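Local coordinates for protein putative pyridoxamine 5-phosphate-dependent dehydrase, Wbdk (Escherichia coli O55:H7, PDB 2GMU) that probably catalyses the pyridoxal phosphate-dependent removal of the C3'-hydroxyl from GDP-4-keto-6-deoxy-D-mannose, a step on the way to the O-antigen sugar L-colitose, at residues Thr60-Met65 and Ser91-Pro96; Asp161-Met166 and Met181-Ser186; Tyr188-Ala193 and Ser302-Ser307. All coordinates share one frame; numbering follows the deposited sequence.

Contact 1 of 3, residues Thr60-Met65 and Ser91-Pro96; sequences TANLLM and STTYYP. With PDG (N-({3-hydroxy-2-methyl-5-[(phosphonooxy)methyl]pyridin-4-yl}methyl)-D-glutamic acid), chain D.
Asn62 and Leu63 of helix 58-71 meet Thr92, Thr93 and Pro96 of helix 91-99 where the two helices run in nearly the same direction, their local axes 8.6 Å apart at closest approach and crossing at -26°. Pro96 has no N-H to give to the preceding turn, so helix 91-99 is kinked there.

One hydrogen bond joins the two segments: Asn62 ND2 reaches the backbone oxygen Thr92 O at 3.0 Å, with an angle of 151° at the hydrogen. The amide comes in from well above the carbonyl plane, and so misses the lone-pair directions. It gets there because CG stands anti to the carbonyl carbon of Asn62 (chi1 -85°), which carries the flat amide across the gap, with ND2 also 3.5 Å from Thr93 CA. The same amide is gripped from strand 181-185 and from the end of strand 157-161: OD1 is bonded to Thr183 OG1, and ND2 has a second acceptor in Asp161 OD2.

One turn further along helix 91-99, and at the next residue of helix 58-71, the contact becomes apolar. The Pro96 ring lies against the backbone of Leu63, with Pro96 CB 3.9 Å from Leu63 CA, while Leu63 CD1 reaches the same Pro96 CB at 4.0 Å.

Both threonines turn their hydroxyls to the cofactor-glutamate adduct PDG. Thr93 OG1 is 3.6 Å from the pyridine N1 of PDG and is bonded to Asp161 OD2; Thr92 OG1 lies 3.7 Å from C6 of PDG and is bonded to Ser59 OG. Asp161 OD2, the oxygen next to pyridine N1, is thus held by two second-shell partners, Asn62 ND2 and Thr93 OG1, which should fix the turn of that carboxylate.

Contact 2 of 3, residues Asp161-Met166 and Met181-Ser186; sequences DNCESM and MGTFSS. With PDG (N-({3-hydroxy-2-methyl-5-[(phosphonooxy)methyl]pyridin-4-yl}methyl)-D-glutamic acid), chain D.
Asp161, at the end of strand 157-161, pairs in parallel with Thr183. Its carboxylate works in two directions: OD2, backed by Thr93, stands 2.8 Å from the pyridine N1 of PDG, while OD1 takes the backbone N-H of Cys163 nearly along its C-O axis, closing an Asx turn. Asn162 follows with a weak bond from its N to Thr183 O. Its side chain stands over one face of the Phe184 ring, toward the rim, the amide nearly perpendicular to the ring (85°), with ND2 3.2 Å from Phe184 CE2; OD1 is held by Asn136. A water bridges Asn162 O to Ser185 N. Cys163 lays SG 3.7 Å from Ser185 CB and its own CB 3.7 Å from N1 of PDG. Glu164 OE2 comes within 2.5 Å of the PDG phenolic O3. Met166 bends at chi3 (-75°) to bring CE to Phe184 CD2 at 3.7 Å. From strand 181-185, Ser185 OG donates to phosphate oxygen OP2 of PDG. An aspartate at the pyridine nitrogen is the cofactor-binding hallmark of this aminotransferase fold; Glu164 and Ser185 probably bind cofactor too.

Phe43 and Phe47 of helix 34-47 pack on Met166 and Phe184, helix 58-71 covers Thr183, and strand 198-202 flanks strand 181-185.

Contact 3 of 3, residues Tyr188-Ala193 and Ser302-Ser307; sequences YSHHIA and SWFGFS. With PDG (N-({3-hydroxy-2-methyl-5-[(phosphonooxy)methyl]pyridin-4-yl}methyl)-D-glutamic acid), chain D.
His190 and His191, in the loop between strands 181-185 and 198-202, face Ser302 and Phe304 in the stretch leading into strand 305-310.

Among the polar contacts, His191 NE2 donates to the backbone oxygen Ser302 O at 3.0 Å, with an angle of 162° at the hydrogen. The acceptor sits in the plane of the imidazole, whereas the donor lies well above the carbonyl plane of Ser302. Ser302 OG is also close, 3.2 Å from His191 NE2, and is bonded to Met166 O. On the other histidine, NE2 of His190 donates to the carboxylate oxygen OA of PDG over 2.8 Å, while ND1 has a weak hydrogen bond with Cys163 O.

The aromatic contacts centre on Phe304. With CG anti to the backbone N (chi1 -176°), its ring extends from the strand side to both histidines. It turns its edge to the face of His190 in a T-shaped pair, centroids 5.4 Å apart and planes at 70°, and CE1 is the atom that comes over the imidazole, 4.0 Å from His190 ND1. CD1 of Phe304 lies 3.8 Å from His191 CE1. At the far end of the ring, CZ approaches the backbone oxygen Ser189 O at 3.9 Å.

The cluster thus backs the imidazole of His190, probably the catalytic proton donor/acceptor. Helix 255-286 lies beside it, Arg275 touching His191 and bonding to the backbone oxygens of Trp303 and Phe304, while Phe370 of strand 368-372 packs on the Phe304 ring.

How the contacts relate
All three contacts meet at one PDG molecule. Contact 1 borders the pyridine ring, contact 2 reaches N1, O3 and the phosphate, and contact 3 takes the alpha-carboxylate of its glutamate part. Contacts 1 and 2 have centres 11 Å apart and are joined by Thr93 OG1 to Asp161 OD2 at 2.7 Å and Asn62 OD1 to Thr183 OG1 at 2.8 Å. Contacts 2 and 3, also 11 Å apart between centres, join through Met166 O and Ser302 OG at 3.0 Å. Contacts 1 and 3 do not touch, their nearest atoms being about 9 Å apart. Gly58, Ser59, and Asn250 and Arg252 of the second subunit also bond to PDG, placing the site at the dimer interface.

Contact 1 of 3, residues Thr60-Met65 and Ser91-Pro96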
loop_
_atom_site.group_PDB
_atom_site.type_symbol
_atom_site.label_atom_id
_atom_site.label_comp_id
_atom_site.label_asym_id
_atom_site.label_seq_id
_atom_site.Cartn_x
_atom_site.Cartn_y
_atom_site.Cartn_z
ATOM N N THR A 60 -5.416 -1.650 -2.921
ATOM C CA THR A 60 -4.407 -0.911 -3.665
ATOM C C THR A 60 -4.548 -1.132 -5.154
ATOM O O THR A 60 -4.032 -0.358 -5.951
ATOM C CB THR A 60 -2.966 -1.197 -3.195
ATOM O OG1 THR A 60 -2.707 -2.587 -3.263
ATOM C CG2 THR A 60 -2.776 -0.680 -1.759
ATOM N N ALA A 61 -5.249 -2.203 -5.533
ATOM C CA ALA A 61 -5.440 -2.424 -6.942
ATOM C C ALA A 61 -6.296 -1.251 -7.437
ATOM O O ALA A 61 -6.005 -0.554 -8.423
ATOM C CB ALA A 61 -6.108 -3.770 -7.139
ATOM N N ASN A 62 -7.341 -1.008 -6.655
ATOM C CA ASN A 62 -8.297 0.061 -6.895
ATOM C C ASN A 62 -7.622 1.405 -7.006
ATOM O O ASN A 62 -7.878 2.188 -7.929
ATOM C CB ASN A 62 -9.337 0.130 -5.761
ATOM C CG ASN A 62 -10.505 -0.812 -5.961
ATOM O OD1 ASN A 62 -10.606 -1.484 -7.003
ATOM N ND2 ASN A 62 -11.397 -0.861 -4.977
ATOM N N LEU A 63 -6.773 1.662 -6.020
ATOM C CA LEU A 63 -6.035 2.900 -5.936
ATOM C C LEU A 63 -5.251 3.162 -7.214
ATOM O O LEU A 63 -5.341 4.236 -7.822
ATOM C CB LEU A 63 -5.076 2.854 -4.732
ATOM C CG LEU A 63 -4.269 4.142 -4.546
ATOM C CD1 LEU A 63 -5.186 5.311 -4.185
ATOM C CD2 LEU A 63 -3.235 3.950 -3.442
ATOM N N LEU A 64 -4.465 2.159 -7.610
ATOM C CA LEU A 64 -3.661 2.269 -8.811
ATOM C C LEU A 64 -4.554 2.348 -10.036
ATOM O O LEU A 64 -4.247 3.004 -11.031
ATOM C CB LEU A 64 -2.694 1.077 -8.963
ATOM C CG LEU A 64 -1.499 1.074 -8.008
ATOM C CD1 LEU A 64 -0.439 0.090 -8.503
ATOM C CD2 LEU A 64 -0.895 2.466 -7.865
ATOM N N MET A 65 -5.669 1.641 -9.973
ATOM C CA MET A 65 -6.562 1.678 -11.096
ATOM C C MET A 65 -7.016 3.107 -11.383
ATOM O O MET A 65 -7.023 3.559 -12.524
ATOM C CB MET A 65 -7.750 0.726 -10.928
ATOM C CG MET A 65 -8.809 0.999 -11.975
ATOM S SD MET A 65 -10.124 -0.244 -11.996
ATOM C CE MET A 65 -11.047 0.242 -10.524
ATOM N N SER A 91 -15.598 0.120 1.115
ATOM C CA SER A 91 -15.124 1.496 1.239
ATOM C C SER A 91 -13.963 1.876 0.340
ATOM O O SER A 91 -13.838 3.041 -0.053
ATOM C CB SER A 91 -14.819 1.888 2.665
ATOM O OG SER A 91 -13.690 1.153 3.099
ATOM N N THR A 92 -13.110 0.896 0.035
ATOM C CA THR A 92 -11.942 1.134 -0.806
ATOM C C THR A 92 -12.260 1.269 -2.283
ATOM O O THR A 92 -11.414 1.560 -3.132
ATOM C CB THR A 92 -10.701 0.284 -0.491
ATOM O OG1 THR A 92 -11.017 -1.099 -0.551
ATOM C CG2 THR A 92 -10.156 0.701 0.879
ATOM N N THR A 93 -13.522 1.067 -2.590
ATOM C CA THR A 93 -13.941 1.275 -3.943
ATOM C C THR A 93 -14.033 2.796 -4.152
ATOM O O THR A 93 -13.751 3.335 -5.222
ATOM C CB THR A 93 -15.333 0.655 -4.144
ATOM O OG1 THR A 93 -15.288 -0.729 -3.919
ATOM C CG2 THR A 93 -15.848 0.971 -5.538
ATOM N N TYR A 94 -14.432 3.496 -3.089
ATOM C CA TYR A 94 -14.657 4.935 -3.099
ATOM C C TYR A 94 -13.500 5.867 -2.800
ATOM O O TYR A 94 -13.352 6.909 -3.441
ATOM C CB TYR A 94 -15.786 5.286 -2.120
ATOM C CG TYR A 94 -17.025 4.442 -2.310
ATOM C CD1 TYR A 94 -17.865 4.637 -3.408
ATOM C CD2 TYR A 94 -17.372 3.457 -1.385
ATOM C CE1 TYR A 94 -19.020 3.878 -3.607
ATOM C CE2 TYR A 94 -18.527 2.694 -1.562
ATOM C CZ TYR A 94 -19.357 2.905 -2.666
ATOM O OH TYR A 94 -20.491 2.153 -2.835
ATOM N N TYR A 95 -12.729 5.547 -1.773
ATOM C CA TYR A 95 -11.649 6.420 -1.351
ATOM C C TYR A 95 -10.763 6.968 -2.470
ATOM O O TYR A 95 -10.489 8.167 -2.552
ATOM C CB TYR A 95 -10.811 5.812 -0.204
ATOM C CG TYR A 95 -11.563 5.451 1.056
ATOM C CD1 TYR A 95 -11.110 4.409 1.865
ATOM C CD2 TYR A 95 -12.698 6.147 1.470
ATOM C CE1 TYR A 95 -11.747 4.062 3.055
ATOM C CE2 TYR A 95 -13.359 5.810 2.652
ATOM C CZ TYR A 95 -12.880 4.771 3.447
ATOM O OH TYR A 95 -13.525 4.454 4.610
ATOM N N PRO A 96 -10.268 6.093 -3.330
ATOM C CA PRO A 96 -9.392 6.554 -4.387
ATOM C C PRO A 96 -9.982 7.682 -5.223
ATOM O O PRO A 96 -9.245 8.575 -5.653
ATOM C CB PRO A 96 -9.034 5.331 -5.238
ATOM C CG PRO A 96 -9.466 4.122 -4.429
ATOM C CD PRO A 96 -10.519 4.630 -3.449
HETATM N N1 PDG D . -13.487 -3.709 -3.211
HETATM C C2 PDG D . -14.540 -4.447 -2.899
HETATM C C2A PDG D . -15.844 -4.269 -3.632
HETATM C C3 PDG D . -14.447 -5.388 -1.892
HETATM O O3 PDG D . -15.491 -6.172 -1.542
HETATM C C4 PDG D . -13.241 -5.535 -1.236
HETATM C C4A PDG D . -13.147 -6.610 -0.128
HETATM C C5 PDG D . -12.133 -4.722 -1.539
HETATM C C6 PDG D . -12.310 -3.845 -2.593
HETATM C C5A PDG D . -10.930 -5.018 -0.922
HETATM O OP4 PDG D . -9.929 -5.886 -1.201
HETATM P P PDG D . -8.866 -5.989 -0.012
HETATM O OP1 PDG D . -9.556 -6.419 1.226
HETATM O OP2 PDG D . -7.796 -7.104 -0.491
HETATM O OP3 PDG D . -8.093 -4.586 0.251
HETATM N NA PDG D . -13.338 -6.008 1.160
HETATM C CAA PDG D . -12.920 -6.690 2.289
HETATM C CBA PDG D . -13.089 -6.120 3.710
HETATM C CGA PDG D . -12.584 -7.176 4.717
HETATM C CDA PDG D . -11.084 -6.966 5.040
HETATM O OE1 PDG D . -10.264 -6.516 4.154
HETATM O OE2 PDG D . -10.650 -7.254 6.210
HETATM C CA PDG D . -12.261 -8.058 2.126
HETATM O OA PDG D . -12.977 -9.123 2.218
HETATM O OXT PDG D . -10.997 -8.115 1.910
#

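Contact 2 of 3, residues Asp161-Met166 and Met181-Ser186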
loop_
_atom_site.group_PDB
_atom_site.type_symbol
_atom_site.label_atom_id
_atom_site.label_comp_id
_atom_site.label_asym_id
_atom_site.label_seq_id
_atom_site.Cartn_x
_atom_site.Cartn_y
_atom_site.Cartn_z
ATOM N N ASP A 161 -14.706 -3.141 -10.394
ATOM C CA ASP A 161 -14.152 -3.559 -9.126
ATOM C C ASP A 161 -14.658 -4.989 -9.033
ATOM O O ASP A 161 -15.843 -5.229 -8.742
ATOM C CB ASP A 161 -14.625 -2.753 -7.904
ATOM C CG ASP A 161 -14.066 -3.298 -6.617
ATOM O OD1 ASP A 161 -13.689 -4.462 -6.486
ATOM O OD2 ASP A 161 -14.051 -2.400 -5.652
ATOM N N ASN A 162 -13.777 -5.928 -9.357
ATOM C CA ASN A 162 -14.151 -7.329 -9.349
ATOM C C ASN A 162 -13.632 -8.090 -8.141
ATOM O O ASN A 162 -13.454 -9.301 -8.206
ATOM C CB ASN A 162 -13.716 -8.030 -10.649
ATOM C CG ASN A 162 -14.483 -9.305 -10.923
ATOM O OD1 ASN A 162 -15.715 -9.321 -10.878
ATOM N ND2 ASN A 162 -13.751 -10.371 -11.191
ATOM N N CYS A 163 -13.425 -7.379 -7.038
ATOM C CA CYS A 163 -12.930 -7.957 -5.801
ATOM C C CYS A 163 -13.790 -9.038 -5.161
ATOM O O CYS A 163 -13.291 -9.814 -4.360
ATOM C CB CYS A 163 -12.494 -6.892 -4.777
ATOM S SG CYS A 163 -11.022 -6.027 -5.389
ATOM N N GLU A 164 -15.075 -9.103 -5.484
ATOM C CA GLU A 164 -15.942 -10.130 -4.889
ATOM C C GLU A 164 -16.419 -11.136 -5.906
ATOM O O GLU A 164 -17.131 -12.080 -5.571
ATOM C CB GLU A 164 -17.219 -9.525 -4.268
ATOM C CG GLU A 164 -16.899 -8.394 -3.271
ATOM C CD GLU A 164 -18.131 -7.731 -2.713
ATOM O OE1 GLU A 164 -19.266 -7.987 -3.076
ATOM O OE2 GLU A 164 -17.845 -6.851 -1.785
ATOM N N SER A 165 -16.045 -10.922 -7.160
ATOM C CA SER A 165 -16.566 -11.796 -8.167
ATOM C C SER A 165 -15.577 -12.514 -9.054
ATOM O O SER A 165 -15.846 -12.821 -10.219
ATOM C CB SER A 165 -17.647 -11.058 -8.928
ATOM O OG SER A 165 -18.537 -10.497 -7.985
ATOM N N MET A 166 -14.430 -12.807 -8.481
ATOM C CA MET A 166 -13.470 -13.526 -9.258
ATOM C C MET A 166 -14.141 -14.793 -9.774
ATOM O O MET A 166 -14.769 -15.520 -9.002
ATOM C CB MET A 166 -12.264 -13.933 -8.384
ATOM C CG MET A 166 -11.345 -14.919 -9.098
ATOM S SD MET A 166 -9.873 -15.364 -8.133
ATOM C CE MET A 166 -8.877 -13.856 -8.304
ATOM N N MET A 181 -10.084 -1.565 -17.189
ATOM C CA MET A 181 -9.305 -2.225 -16.169
ATOM C C MET A 181 -10.290 -2.942 -15.270
ATOM O O MET A 181 -11.469 -2.573 -15.210
ATOM C CB MET A 181 -8.453 -1.274 -15.307
ATOM C CG MET A 181 -7.133 -0.840 -15.925
ATOM S SD MET A 181 -6.295 0.404 -14.903
ATOM C CE MET A 181 -7.110 1.928 -15.451
ATOM N N GLY A 182 -9.787 -3.954 -14.578
ATOM C CA GLY A 182 -10.562 -4.719 -13.629
ATOM C C GLY A 182 -9.721 -5.023 -12.383
ATOM O O GLY A 182 -8.540 -5.347 -12.500
ATOM N N THR A 183 -10.317 -4.908 -11.185
ATOM C CA THR A 183 -9.597 -5.214 -9.954
ATOM C C THR A 183 -10.099 -6.501 -9.318
ATOM O O THR A 183 -11.281 -6.846 -9.426
ATOM C CB THR A 183 -9.589 -4.091 -8.904
ATOM O OG1 THR A 183 -10.904 -3.825 -8.475
ATOM C CG2 THR A 183 -8.903 -2.850 -9.458
ATOM N N PHE A 184 -9.168 -7.180 -8.637
ATOM C CA PHE A 184 -9.410 -8.438 -7.942
ATOM C C PHE A 184 -8.712 -8.450 -6.596
ATOM O O PHE A 184 -7.718 -7.757 -6.379
ATOM C CB PHE A 184 -8.872 -9.671 -8.703
ATOM C CG PHE A 184 -9.455 -9.902 -10.069
ATOM C CD1 PHE A 184 -9.192 -9.015 -11.114
ATOM C CD2 PHE A 184 -10.220 -11.040 -10.335
ATOM C CE1 PHE A 184 -9.707 -9.234 -12.394
ATOM C CE2 PHE A 184 -10.743 -11.282 -11.606
ATOM C CZ PHE A 184 -10.483 -10.371 -12.630
ATOM N N SER A 185 -9.237 -9.271 -5.696
ATOM C CA SER A 185 -8.676 -9.396 -4.370
ATOM C C SER A 185 -8.428 -10.856 -4.041
ATOM O O SER A 185 -9.244 -11.712 -4.380
ATOM C CB SER A 185 -9.590 -8.755 -3.327
ATOM O OG SER A 185 -9.161 -9.079 -2.016
ATOM N N SER A 186 -7.301 -11.116 -3.378
ATOM C CA SER A 186 -6.918 -12.449 -2.947
ATOM C C SER A 186 -6.674 -12.472 -1.441
ATOM O O SER A 186 -5.805 -13.168 -0.912
ATOM C CB SER A 186 -5.733 -13.009 -3.716
ATOM O OG SER A 186 -4.550 -12.315 -3.393
HETATM N N1 PDG D . -13.487 -3.709 -3.211
HETATM C C2 PDG D . -14.540 -4.447 -2.899
HETATM C C2A PDG D . -15.844 -4.269 -3.632
HETATM C C3 PDG D . -14.447 -5.388 -1.892
HETATM O O3 PDG D . -15.491 -6.172 -1.542
HETATM C C4 PDG D . -13.241 -5.535 -1.236
HETATM C C4A PDG D . -13.147 -6.610 -0.128
HETATM C C5 PDG D . -12.133 -4.722 -1.539
HETATM C C6 PDG D . -12.310 -3.845 -2.593
HETATM C C5A PDG D . -10.930 -5.018 -0.922
HETATM O OP4 PDG D . -9.929 -5.886 -1.201
HETATM P P PDG D . -8.866 -5.989 -0.012
HETATM O OP1 PDG D . -9.556 -6.419 1.226
HETATM O OP2 PDG D . -7.796 -7.104 -0.491
HETATM O OP3 PDG D . -8.093 -4.586 0.251
HETATM N NA PDG D . -13.338 -6.008 1.160
HETATM C CAA PDG D . -12.920 -6.690 2.289
HETATM C CBA PDG D . -13.089 -6.120 3.710
HETATM C CGA PDG D . -12.584 -7.176 4.717
HETATM C CDA PDG D . -11.084 -6.966 5.040
HETATM O OE1 PDG D . -10.264 -6.516 4.154
HETATM O OE2 PDG D . -10.650 -7.254 6.210
HETATM C CA PDG D . -12.261 -8.058 2.126
HETATM O OA PDG D . -12.977 -9.123 2.218
HETATM O OXT PDG D . -10.997 -8.115 1.910
HETATM O O HOH W 1 -11.401 -10.992 -7.062
#

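Contact 3 of 3, residues Tyr188-Ala193 and Ser302-Ser307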
loop_
_atom_site.group_PDB
_atom_site.type_symbol
_atom_site.label_atom_id
_atom_site.label_comp_id
_atom_site.label_asym_id
_atom_site.label_seq_id
_atom_site.Cartn_x
_atom_site.Cartn_y
_atom_site.Cartn_z
ATOM N N TYR A 188 -7.798 -13.071 2.533
ATOM C CA TYR A 188 -8.386 -14.218 3.212
ATOM C C TYR A 188 -9.876 -14.373 2.936
ATOM O O TYR A 188 -10.666 -13.415 2.988
ATOM C CB TYR A 188 -8.200 -14.159 4.742
ATOM C CG TYR A 188 -8.863 -15.325 5.461
ATOM C CD1 TYR A 188 -8.383 -16.627 5.304
ATOM C CD2 TYR A 188 -9.964 -15.130 6.296
ATOM C CE1 TYR A 188 -8.979 -17.709 5.954
ATOM C CE2 TYR A 188 -10.571 -16.196 6.960
ATOM C CZ TYR A 188 -10.078 -17.490 6.786
ATOM O OH TYR A 188 -10.677 -18.541 7.435
ATOM N N SER A 189 -10.253 -15.613 2.660
ATOM C CA SER A 189 -11.642 -15.917 2.412
ATOM C C SER A 189 -12.277 -15.320 1.173
ATOM O O SER A 189 -13.458 -15.001 1.158
ATOM C CB SER A 189 -12.524 -15.761 3.632
ATOM O OG SER A 189 -13.018 -17.042 3.955
ATOM N N HIS A 190 -11.493 -15.181 0.128
ATOM C CA HIS A 190 -12.030 -14.721 -1.126
ATOM C C HIS A 190 -12.149 -15.983 -1.966
ATOM O O HIS A 190 -12.127 -17.078 -1.405
ATOM C CB HIS A 190 -11.111 -13.664 -1.756
ATOM C CG HIS A 190 -11.511 -12.356 -1.188
ATOM N ND1 HIS A 190 -12.017 -11.337 -1.984
ATOM C CD2 HIS A 190 -11.537 -11.947 0.110
ATOM C CE1 HIS A 190 -12.308 -10.326 -1.171
ATOM N NE2 HIS A 190 -12.029 -10.664 0.090
ATOM N N HIS A 191 -12.247 -15.872 -3.283
ATOM C CA HIS A 191 -12.309 -17.084 -4.092
ATOM C C HIS A 191 -10.986 -17.849 -3.954
ATOM O O HIS A 191 -10.960 -19.075 -3.885
ATOM C CB HIS A 191 -12.711 -16.783 -5.543
ATOM C CG HIS A 191 -14.151 -16.377 -5.619
ATOM N ND1 HIS A 191 -14.562 -15.064 -5.405
ATOM C CD2 HIS A 191 -15.256 -17.131 -5.864
ATOM C CE1 HIS A 191 -15.881 -15.046 -5.528
ATOM N NE2 HIS A 191 -16.326 -16.270 -5.803
ATOM N N ILE A 192 -9.888 -17.084 -3.892
ATOM C CA ILE A 192 -8.513 -17.537 -3.664
ATOM C C ILE A 192 -7.933 -16.625 -2.579
ATOM O O ILE A 192 -8.462 -15.529 -2.311
ATOM C CB ILE A 192 -7.596 -17.617 -4.894
ATOM C CG1 ILE A 192 -7.204 -16.217 -5.373
ATOM C CG2 ILE A 192 -8.294 -18.380 -6.012
ATOM C CD1 ILE A 192 -6.174 -16.202 -6.505
ATOM N N ALA A 193 -6.867 -17.059 -1.916
ATOM C CA ALA A 193 -6.300 -16.237 -0.855
ATOM C C ALA A 193 -4.795 -16.381 -0.768
ATOM O O ALA A 193 -4.294 -17.503 -0.714
ATOM C CB ALA A 193 -6.960 -16.560 0.483
ATOM N N SER A 302 -20.377 -16.131 -9.383
ATOM C CA SER A 302 -19.373 -16.929 -8.697
ATOM C C SER A 302 -19.734 -17.105 -7.198
ATOM O O SER A 302 -18.978 -17.610 -6.359
ATOM C CB SER A 302 -17.932 -16.516 -8.981
ATOM O OG SER A 302 -17.662 -15.217 -8.485
ATOM N N TRP A 303 -20.950 -16.683 -6.862
ATOM C CA TRP A 303 -21.499 -16.829 -5.528
ATOM C C TRP A 303 -20.535 -16.666 -4.368
ATOM O O TRP A 303 -20.233 -17.599 -3.614
ATOM C CB TRP A 303 -22.290 -18.153 -5.426
ATOM C CG TRP A 303 -23.371 -18.218 -6.466
ATOM C CD1 TRP A 303 -23.306 -18.814 -7.692
ATOM C CD2 TRP A 303 -24.671 -17.618 -6.371
ATOM N NE1 TRP A 303 -24.486 -18.644 -8.366
ATOM C CE2 TRP A 303 -25.348 -17.909 -7.578
ATOM C CE3 TRP A 303 -25.321 -16.863 -5.380
ATOM C CZ2 TRP A 303 -26.655 -17.449 -7.803
ATOM C CZ3 TRP A 303 -26.611 -16.413 -5.612
ATOM C CH2 TRP A 303 -27.274 -16.703 -6.811
ATOM N N PHE A 304 -20.081 -15.444 -4.200
ATOM C CA PHE A 304 -19.200 -15.109 -3.106
ATOM C C PHE A 304 -19.849 -15.517 -1.776
ATOM O O PHE A 304 -19.242 -16.076 -0.861
ATOM C CB PHE A 304 -18.946 -13.596 -3.138
ATOM C CG PHE A 304 -17.966 -13.182 -2.078
ATOM C CD1 PHE A 304 -16.595 -13.216 -2.321
ATOM C CD2 PHE A 304 -18.409 -12.777 -0.819
ATOM C CE1 PHE A 304 -15.677 -12.843 -1.341
ATOM C CE2 PHE A 304 -17.507 -12.405 0.176
ATOM C CZ PHE A 304 -16.138 -12.438 -0.090
ATOM N N GLY A 305 -21.131 -15.225 -1.652
ATOM C CA GLY A 305 -21.843 -15.568 -0.439
ATOM C C GLY A 305 -23.334 -15.497 -0.716
ATOM O O GLY A 305 -23.730 -15.218 -1.844
ATOM N N PHE A 306 -24.134 -15.763 0.309
ATOM C CA PHE A 306 -25.584 -15.758 0.186
ATOM C C PHE A 306 -26.272 -14.608 0.888
ATOM O O PHE A 306 -26.307 -14.558 2.121
ATOM C CB PHE A 306 -26.237 -17.083 0.616
ATOM C CG PHE A 306 -25.673 -18.301 -0.073
ATOM C CD1 PHE A 306 -25.145 -19.359 0.669
ATOM C CD2 PHE A 306 -25.676 -18.395 -1.465
ATOM C CE1 PHE A 306 -24.620 -20.491 0.040
ATOM C CE2 PHE A 306 -25.162 -19.521 -2.110
ATOM C CZ PHE A 306 -24.639 -20.571 -1.354
ATOM N N SER A 307 -26.853 -13.724 0.063
ATOM C CA SER A 307 -27.590 -12.547 0.502
ATOM C C SER A 307 -29.084 -12.818 0.719
ATOM O O SER A 307 -29.705 -13.665 0.068
ATOM C CB SER A 307 -27.445 -11.412 -0.503
ATOM O OG SER A 307 -28.053 -11.808 -1.729
HETATM N N1 PDG D . -13.487 -3.709 -3.211
HETATM C C2 PDG D . -14.540 -4.447 -2.899
HETATM C C2A PDG D . -15.844 -4.269 -3.632
HETATM C C3 PDG D . -14.447 -5.388 -1.892
HETATM O O3 PDG D . -15.491 -6.172 -1.542
HETATM C C4 PDG D . -13.241 -5.535 -1.236
HETATM C C4A PDG D . -13.147 -6.610 -0.128
HETATM C C5 PDG D . -12.133 -4.722 -1.539
HETATM C C6 PDG D . -12.310 -3.845 -2.593
HETATM C C5A PDG D . -10.930 -5.018 -0.922
HETATM O OP4 PDG D . -9.929 -5.886 -1.201
HETATM P P PDG D . -8.866 -5.989 -0.012
HETATM O OP1 PDG D . -9.556 -6.419 1.226
HETATM O OP2 PDG D . -7.796 -7.104 -0.491
HETATM O OP3 PDG D . -8.093 -4.586 0.251
HETATM N NA PDG D . -13.338 -6.008 1.160
HETATM C CAA PDG D . -12.920 -6.690 2.289
HETATM C CBA PDG D . -13.089 -6.120 3.710
HETATM C CGA PDG D . -12.584 -7.176 4.717
HETATM C CDA PDG D . -11.084 -6.966 5.040
HETATM O OE1 PDG D . -10.264 -6.516 4.154
HETATM O OE2 PDG D . -10.650 -7.254 6.210
HETATM C CA PDG D . -12.261 -8.058 2.126
HETATM O OA PDG D . -12.977 -9.123 2.218
HETATM O OXT PDG D . -10.997 -8.115 1.910
#